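Long-range contact in adhesin competence repressor (Streptococcus pyogenes serotype M3, PDB 5JLU), which regulates transcription in response to zinc, binding DNA as a repressor of the MarR family: residues E44-T56 and Y97-H111. Sequence-based numbering, arbitrary orientation.
Sequences EHILMLLSQQRLT and YFELTELAKPIASEH. With ZN (zinc ion), chain B.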
loop_
_atom_site.group_PDB
_atom_site.type_symbol
_atom_site.label_atom_id
_atom_site.label_comp_id
_atom_site.label_asym_id
_atom_site.label_seq_id
_atom_site.Cartn_x
_atom_site.Cartn_y
_atom_site.Cartn_z
ATOM N N GLU A 44 -5.202 5.504 -10.661
ATOM C CA GLU A 44 -6.556 4.929 -10.643
ATOM C C GLU A 44 -7.525 5.759 -9.798
ATOM O O GLU A 44 -8.724 5.795 -10.104
ATOM C CB GLU A 44 -6.579 3.511 -10.048
ATOM C CG GLU A 44 -5.960 2.453 -10.912
ATOM C CD GLU A 44 -5.758 1.098 -10.187
ATOM O OE1 GLU A 44 -5.417 1.029 -8.980
ATOM O OE2 GLU A 44 -5.998 0.070 -10.804
ATOM N N HIS A 45 -7.029 6.382 -8.716
ATOM C CA HIS A 45 -7.879 7.160 -7.862
ATOM C C HIS A 45 -8.158 8.559 -8.421
ATOM O O HIS A 45 -9.223 9.094 -8.174
ATOM C CB HIS A 45 -7.400 7.163 -6.405
ATOM C CG HIS A 45 -7.758 5.883 -5.788
ATOM N ND1 HIS A 45 -8.937 5.716 -5.107
ATOM C CD2 HIS A 45 -7.249 4.647 -5.983
ATOM C CE1 HIS A 45 -9.106 4.437 -4.839
ATOM N NE2 HIS A 45 -8.091 3.771 -5.356
ATOM N N ILE A 46 -7.246 9.076 -9.240
ATOM C CA ILE A 46 -7.575 10.234 -10.072
ATOM C C ILE A 46 -8.729 9.888 -11.026
ATOM O O ILE A 46 -9.724 10.640 -11.158
ATOM C CB ILE A 46 -6.343 10.730 -10.848
ATOM C CG1 ILE A 46 -5.411 11.403 -9.840
ATOM C CG2 ILE A 46 -6.726 11.678 -12.007
ATOM C CD1 ILE A 46 -4.019 11.711 -10.407
ATOM N N LEU A 47 -8.591 8.792 -11.734
ATOM C CA LEU A 47 -9.627 8.411 -12.667
ATOM C C LEU A 47 -10.907 8.205 -11.856
ATOM O O LEU A 47 -11.920 8.750 -12.250
ATOM C CB LEU A 47 -9.247 7.182 -13.514
ATOM C CG LEU A 47 -8.055 7.300 -14.489
ATOM C CD1 LEU A 47 -7.775 5.967 -15.151
ATOM C CD2 LEU A 47 -8.208 8.308 -15.573
ATOM N N MET A 48 -10.870 7.504 -10.699
ATOM C CA MET A 48 -12.113 7.368 -9.880
ATOM C C MET A 48 -12.791 8.743 -9.585
ATOM O O MET A 48 -14.011 8.919 -9.746
ATOM C CB MET A 48 -11.829 6.608 -8.580
ATOM C CG MET A 48 -12.985 6.476 -7.607
ATOM S SD MET A 48 -12.600 5.396 -6.208
ATOM C CE MET A 48 -12.868 3.843 -6.957
ATOM N N LEU A 49 -12.016 9.718 -9.126
ATOM C CA LEU A 49 -12.617 10.986 -8.724
ATOM C C LEU A 49 -13.126 11.769 -9.955
ATOM O O LEU A 49 -14.175 12.481 -9.899
ATOM C CB LEU A 49 -11.626 11.832 -7.915
ATOM C CG LEU A 49 -11.266 11.327 -6.518
ATOM C CD1 LEU A 49 -10.091 12.118 -5.999
ATOM C CD2 LEU A 49 -12.455 11.479 -5.542
ATOM N N LEU A 50 -12.373 11.692 -11.055
ATOM C CA LEU A 50 -12.780 12.373 -12.300
ATOM C C LEU A 50 -14.005 11.749 -12.955
ATOM O O LEU A 50 -14.765 12.471 -13.597
ATOM C CB LEU A 50 -11.629 12.468 -13.318
ATOM C CG LEU A 50 -10.586 13.454 -12.886
ATOM C CD1 LEU A 50 -9.345 13.351 -13.777
ATOM C CD2 LEU A 50 -11.157 14.869 -12.769
ATOM N N SER A 51 -14.233 10.447 -12.746
ATOM C CA SER A 51 -15.380 9.746 -13.310
ATOM C C SER A 51 -16.712 10.265 -12.733
ATOM O O SER A 51 -17.734 10.121 -13.358
ATOM C CB SER A 51 -15.308 8.228 -13.031
ATOM O OG SER A 51 -15.563 8.009 -11.635
ATOM N N GLN A 52 -16.700 10.912 -11.596
ATOM C CA GLN A 52 -17.923 11.510 -11.088
ATOM C C GLN A 52 -18.074 13.034 -11.166
ATOM O O GLN A 52 -19.185 13.522 -11.092
ATOM C CB GLN A 52 -18.181 11.021 -9.682
ATOM C CG GLN A 52 -17.190 11.516 -8.657
ATOM C CD GLN A 52 -16.695 10.425 -7.717
ATOM O OE1 GLN A 52 -16.621 9.238 -8.084
ATOM N NE2 GLN A 52 -16.333 10.829 -6.489
ATOM N N GLN A 53 -17.000 13.783 -11.336
ATOM C CA GLN A 53 -17.087 15.226 -11.713
ATOM C C GLN A 53 -15.760 15.719 -12.277
ATOM O O GLN A 53 -14.679 15.178 -11.947
ATOM C CB GLN A 53 -17.461 16.092 -10.504
ATOM C CG GLN A 53 -16.481 15.966 -9.360
ATOM C CD GLN A 53 -17.057 16.405 -8.028
ATOM O OE1 GLN A 53 -17.558 17.532 -7.907
ATOM N NE2 GLN A 53 -16.986 15.514 -7.009
ATOM N N ARG A 54 -15.832 16.723 -13.146
ATOM C CA ARG A 54 -14.648 17.425 -13.596
ATOM C C ARG A 54 -13.975 18.102 -12.377
ATOM O O ARG A 54 -14.665 18.582 -11.448
ATOM C CB ARG A 54 -14.996 18.446 -14.691
ATOM C CG ARG A 54 -15.506 17.855 -16.033
ATOM C CD ARG A 54 -15.790 18.949 -17.107
ATOM N NE ARG A 54 -16.279 20.157 -16.427
ATOM C CZ ARG A 54 -16.101 21.428 -16.793
ATOM N NH1 ARG A 54 -16.576 22.396 -16.000
ATOM N NH2 ARG A 54 -15.472 21.750 -17.925
ATOM N N LEU A 55 -12.627 18.058 -12.332
ATOM C CA LEU A 55 -11.887 18.658 -11.211
ATOM C C LEU A 55 -10.588 19.205 -11.715
ATOM O O LEU A 55 -10.099 18.813 -12.790
ATOM C CB LEU A 55 -11.600 17.642 -10.052
ATOM C CG LEU A 55 -12.728 16.886 -9.331
ATOM C CD1 LEU A 55 -12.230 15.613 -8.603
ATOM C CD2 LEU A 55 -13.450 17.794 -8.340
ATOM N N THR A 56 -9.996 20.053 -10.896
ATOM C CA THR A 56 -8.684 20.578 -11.178
ATOM C C THR A 56 -7.586 19.746 -10.553
ATOM O O THR A 56 -7.820 18.925 -9.664
ATOM C CB THR A 56 -8.536 22.031 -10.621
ATOM O OG1 THR A 56 -8.866 22.056 -9.224
ATOM C CG2 THR A 56 -9.450 22.967 -11.356
ATOM N N TYR A 97 -9.545 21.851 -16.203
ATOM C CA TYR A 97 -10.373 20.722 -15.777
ATOM C C TYR A 97 -10.023 19.499 -16.613
ATOM O O TYR A 97 -9.860 19.571 -17.850
ATOM C CB TYR A 97 -11.823 21.033 -16.033
ATOM C CG TYR A 97 -12.348 22.076 -15.099
ATOM C CD1 TYR A 97 -12.420 21.849 -13.715
ATOM C CD2 TYR A 97 -12.726 23.324 -15.576
ATOM C CE1 TYR A 97 -12.876 22.845 -12.837
ATOM C CE2 TYR A 97 -13.192 24.319 -14.704
ATOM C CZ TYR A 97 -13.262 24.086 -13.360
ATOM O OH TYR A 97 -13.700 25.111 -12.561
ATOM N N PHE A 98 -9.961 18.366 -15.931
ATOM C CA PHE A 98 -9.695 17.113 -16.552
ATOM C C PHE A 98 -10.920 16.254 -16.590
ATOM O O PHE A 98 -11.817 16.321 -15.730
ATOM C CB PHE A 98 -8.511 16.452 -15.870
ATOM C CG PHE A 98 -7.215 17.170 -16.153
ATOM C CD1 PHE A 98 -6.602 17.040 -17.378
ATOM C CD2 PHE A 98 -6.679 18.016 -15.239
ATOM C CE1 PHE A 98 -5.433 17.720 -17.686
ATOM C CE2 PHE A 98 -5.521 18.719 -15.540
ATOM C CZ PHE A 98 -4.893 18.556 -16.730
ATOM N N GLU A 99 -11.005 15.516 -17.664
ATOM C CA GLU A 99 -12.008 14.485 -17.754
ATOM C C GLU A 99 -11.548 13.289 -18.551
ATOM O O GLU A 99 -10.581 13.337 -19.317
ATOM C CB GLU A 99 -13.284 15.061 -18.336
ATOM C CG GLU A 99 -13.232 15.343 -19.806
ATOM C CD GLU A 99 -14.382 16.259 -20.266
ATOM O OE1 GLU A 99 -14.401 16.488 -21.486
ATOM O OE2 GLU A 99 -15.237 16.727 -19.441
ATOM N N LEU A 100 -12.274 12.222 -18.330
ATOM C CA LEU A 100 -11.920 10.929 -18.854
ATOM C C LEU A 100 -12.178 10.890 -20.379
ATOM O O LEU A 100 -13.182 11.429 -20.846
ATOM C CB LEU A 100 -12.810 9.878 -18.148
ATOM C CG LEU A 100 -12.259 9.160 -16.894
ATOM C CD1 LEU A 100 -11.943 10.123 -15.781
ATOM C CD2 LEU A 100 -13.270 8.120 -16.453
ATOM N N THR A 101 -11.309 10.226 -21.113
ATOM C CA THR A 101 -11.584 9.930 -22.489
ATOM C C THR A 101 -12.377 8.625 -22.485
ATOM O O THR A 101 -12.406 7.920 -21.482
ATOM C CB THR A 101 -10.325 9.680 -23.249
ATOM O OG1 THR A 101 -9.664 8.517 -22.697
ATOM C CG2 THR A 101 -9.409 10.948 -23.220
ATOM N N GLU A 102 -12.988 8.307 -23.619
ATOM C CA GLU A 102 -13.795 7.091 -23.788
ATOM C C GLU A 102 -13.068 5.854 -23.395
ATOM O O GLU A 102 -13.634 4.972 -22.750
ATOM C CB GLU A 102 -14.277 6.906 -25.261
ATOM C CG GLU A 102 -15.714 6.393 -25.323
ATOM C CD GLU A 102 -16.675 7.230 -24.473
ATOM O OE1 GLU A 102 -16.555 8.491 -24.465
ATOM O OE2 GLU A 102 -17.535 6.623 -23.787
ATOM N N LEU A 103 -11.820 5.777 -23.842
ATOM C CA LEU A 103 -10.927 4.660 -23.510
ATOM C C LEU A 103 -10.694 4.418 -21.974
ATOM O O LEU A 103 -10.346 3.290 -21.540
ATOM C CB LEU A 103 -9.580 4.935 -24.187
ATOM C CG LEU A 103 -8.416 3.980 -23.979
ATOM C CD1 LEU A 103 -8.704 2.708 -24.758
ATOM C CD2 LEU A 103 -7.090 4.603 -24.415
ATOM N N ALA A 104 -10.816 5.475 -21.170
ATOM C CA ALA A 104 -10.549 5.372 -19.689
ATOM C C ALA A 104 -11.737 4.816 -18.943
ATOM O O ALA A 104 -11.579 4.240 -17.885
ATOM C CB ALA A 104 -10.232 6.727 -19.139
ATOM N N LYS A 105 -12.929 5.027 -19.489
ATOM C CA LYS A 105 -14.177 4.752 -18.769
ATOM C C LYS A 105 -14.357 3.318 -18.318
ATOM O O LYS A 105 -14.677 3.115 -17.163
ATOM C CB LYS A 105 -15.397 5.243 -19.554
ATOM C CG LYS A 105 -15.511 6.758 -19.492
ATOM C CD LYS A 105 -16.566 7.364 -20.408
ATOM C CE LYS A 105 -16.280 8.843 -20.634
ATOM N NZ LYS A 105 -17.498 9.698 -20.582
ATOM N N PRO A 106 -14.113 2.330 -19.203
ATOM C CA PRO A 106 -14.111 0.940 -18.726
ATOM C C PRO A 106 -13.043 0.656 -17.696
ATOM O O PRO A 106 -13.266 -0.166 -16.847
ATOM C CB PRO A 106 -13.800 0.105 -19.992
ATOM C CG PRO A 106 -13.610 1.093 -21.125
ATOM C CD PRO A 106 -14.218 2.394 -20.671
ATOM N N ILE A 107 -11.886 1.326 -17.790
ATOM C CA ILE A 107 -10.786 1.104 -16.845
ATOM C C ILE A 107 -11.174 1.622 -15.479
ATOM O O ILE A 107 -11.079 0.922 -14.500
ATOM C CB ILE A 107 -9.483 1.749 -17.318
ATOM C CG1 ILE A 107 -9.183 1.405 -18.803
ATOM C CG2 ILE A 107 -8.328 1.275 -16.452
ATOM C CD1 ILE A 107 -9.235 -0.076 -19.132
ATOM N N ALA A 108 -11.713 2.822 -15.449
ATOM C CA ALA A 108 -12.219 3.413 -14.251
ATOM C C ALA A 108 -13.357 2.598 -13.610
ATOM O O ALA A 108 -13.313 2.372 -12.409
ATOM C CB ALA A 108 -12.658 4.862 -14.487
ATOM N N SER A 109 -14.362 2.211 -14.390
ATOM C CA SER A 109 -15.504 1.435 -13.898
ATOM C C SER A 109 -15.120 0.200 -13.203
ATOM O O SER A 109 -15.623 -0.088 -12.144
ATOM C CB SER A 109 -16.415 1.002 -15.053
ATOM O OG SER A 109 -17.067 2.133 -15.468
ATOM N N GLU A 110 -14.236 -0.551 -13.819
ATOM C CA GLU A 110 -13.664 -1.748 -13.184
ATOM C C GLU A 110 -12.930 -1.553 -11.862
ATOM O O GLU A 110 -12.961 -2.402 -10.942
ATOM C CB GLU A 110 -12.671 -2.407 -14.143
ATOM C CG GLU A 110 -11.953 -3.673 -13.644
ATOM C CD GLU A 110 -12.897 -4.857 -13.238
ATOM O OE1 GLU A 110 -12.385 -5.845 -12.654
ATOM O OE2 GLU A 110 -14.135 -4.841 -13.502
ATOM N N HIS A 111 -12.145 -0.502 -11.798
ATOM C CA HIS A 111 -11.480 -0.185 -10.555
ATOM C C HIS A 111 -12.541 0.226 -9.518
ATOM O O HIS A 111 -12.473 -0.205 -8.389
ATOM C CB HIS A 111 -10.459 0.920 -10.785
ATOM C CG HIS A 111 -9.871 1.439 -9.536
ATOM N ND1 HIS A 111 -10.204 2.672 -9.006
ATOM C CD2 HIS A 111 -9.012 0.856 -8.668
ATOM C CE1 HIS A 111 -9.522 2.839 -7.890
ATOM N NE2 HIS A 111 -8.805 1.743 -7.659
HETATM ZN ZN ZN B . -7.928 1.691 -5.729
HETATM O O HOH W 1 -5.945 1.840 -6.668
HETATM O O HOH W 2 -14.737 12.393 -16.743
HETATM O O HOH W 3 -6.887 1.511 -3.828
HETATM O O HOH W 4 -7.675 -0.315 -5.865
#
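A zinc ion joins His-45 to His-111: NE2 of each ring lies 2.1 Å from the metal, and NE2 of His-115, one helical turn past His-111, adds a third histidine, with three waters completing the shell. The two rings stand at 90° to each other, the CE1 edge of His-111 directed at a face of His-45, 3.1 Å from His-45 NE2. With CG of His-111 anti to its backbone nitrogen (chi1 172°), the ring reaches across to helix 41-52, where CB of Glu-44 sits over the middle of one face, 3.6 Å from the ring centroid. Extended beyond CG, Glu-44 brings OE1 to one of the metal waters, which donates to it; this second-shell carboxylate would probably hold that water in place and polarise it. The methyl CE of Met-48 approaches the same ring obliquely. This is a zinc site of a MarR-type winged helix-turn-helix regulator, consistent with a role in sensing, and it ties helix 41-52 to helix 105-127. Farther from the metal, Leu-47 rests on Ala-104 and Ala-108, and CD1 of Leu-100 presses to 3.4 Å from CB of Leu-50. A water bridges Leu-50 O and Leu-100 N. Beyond the helix, the chain edges up to wing strand 96-100, where Phe-98 N donates nearly straight to Leu-55 O (3.2 Å). Alongside, the guanidinium of Arg-54 lies off-centre over a face of Tyr-97, its CZ 4.5 Å from the ring centroid and the planes 29° apart, while CG2 of Thr-56 meets CE1 of the same ring and OG1 of Thr-56, at the N-cap of helix 57-64, accepts from Asp-59 N.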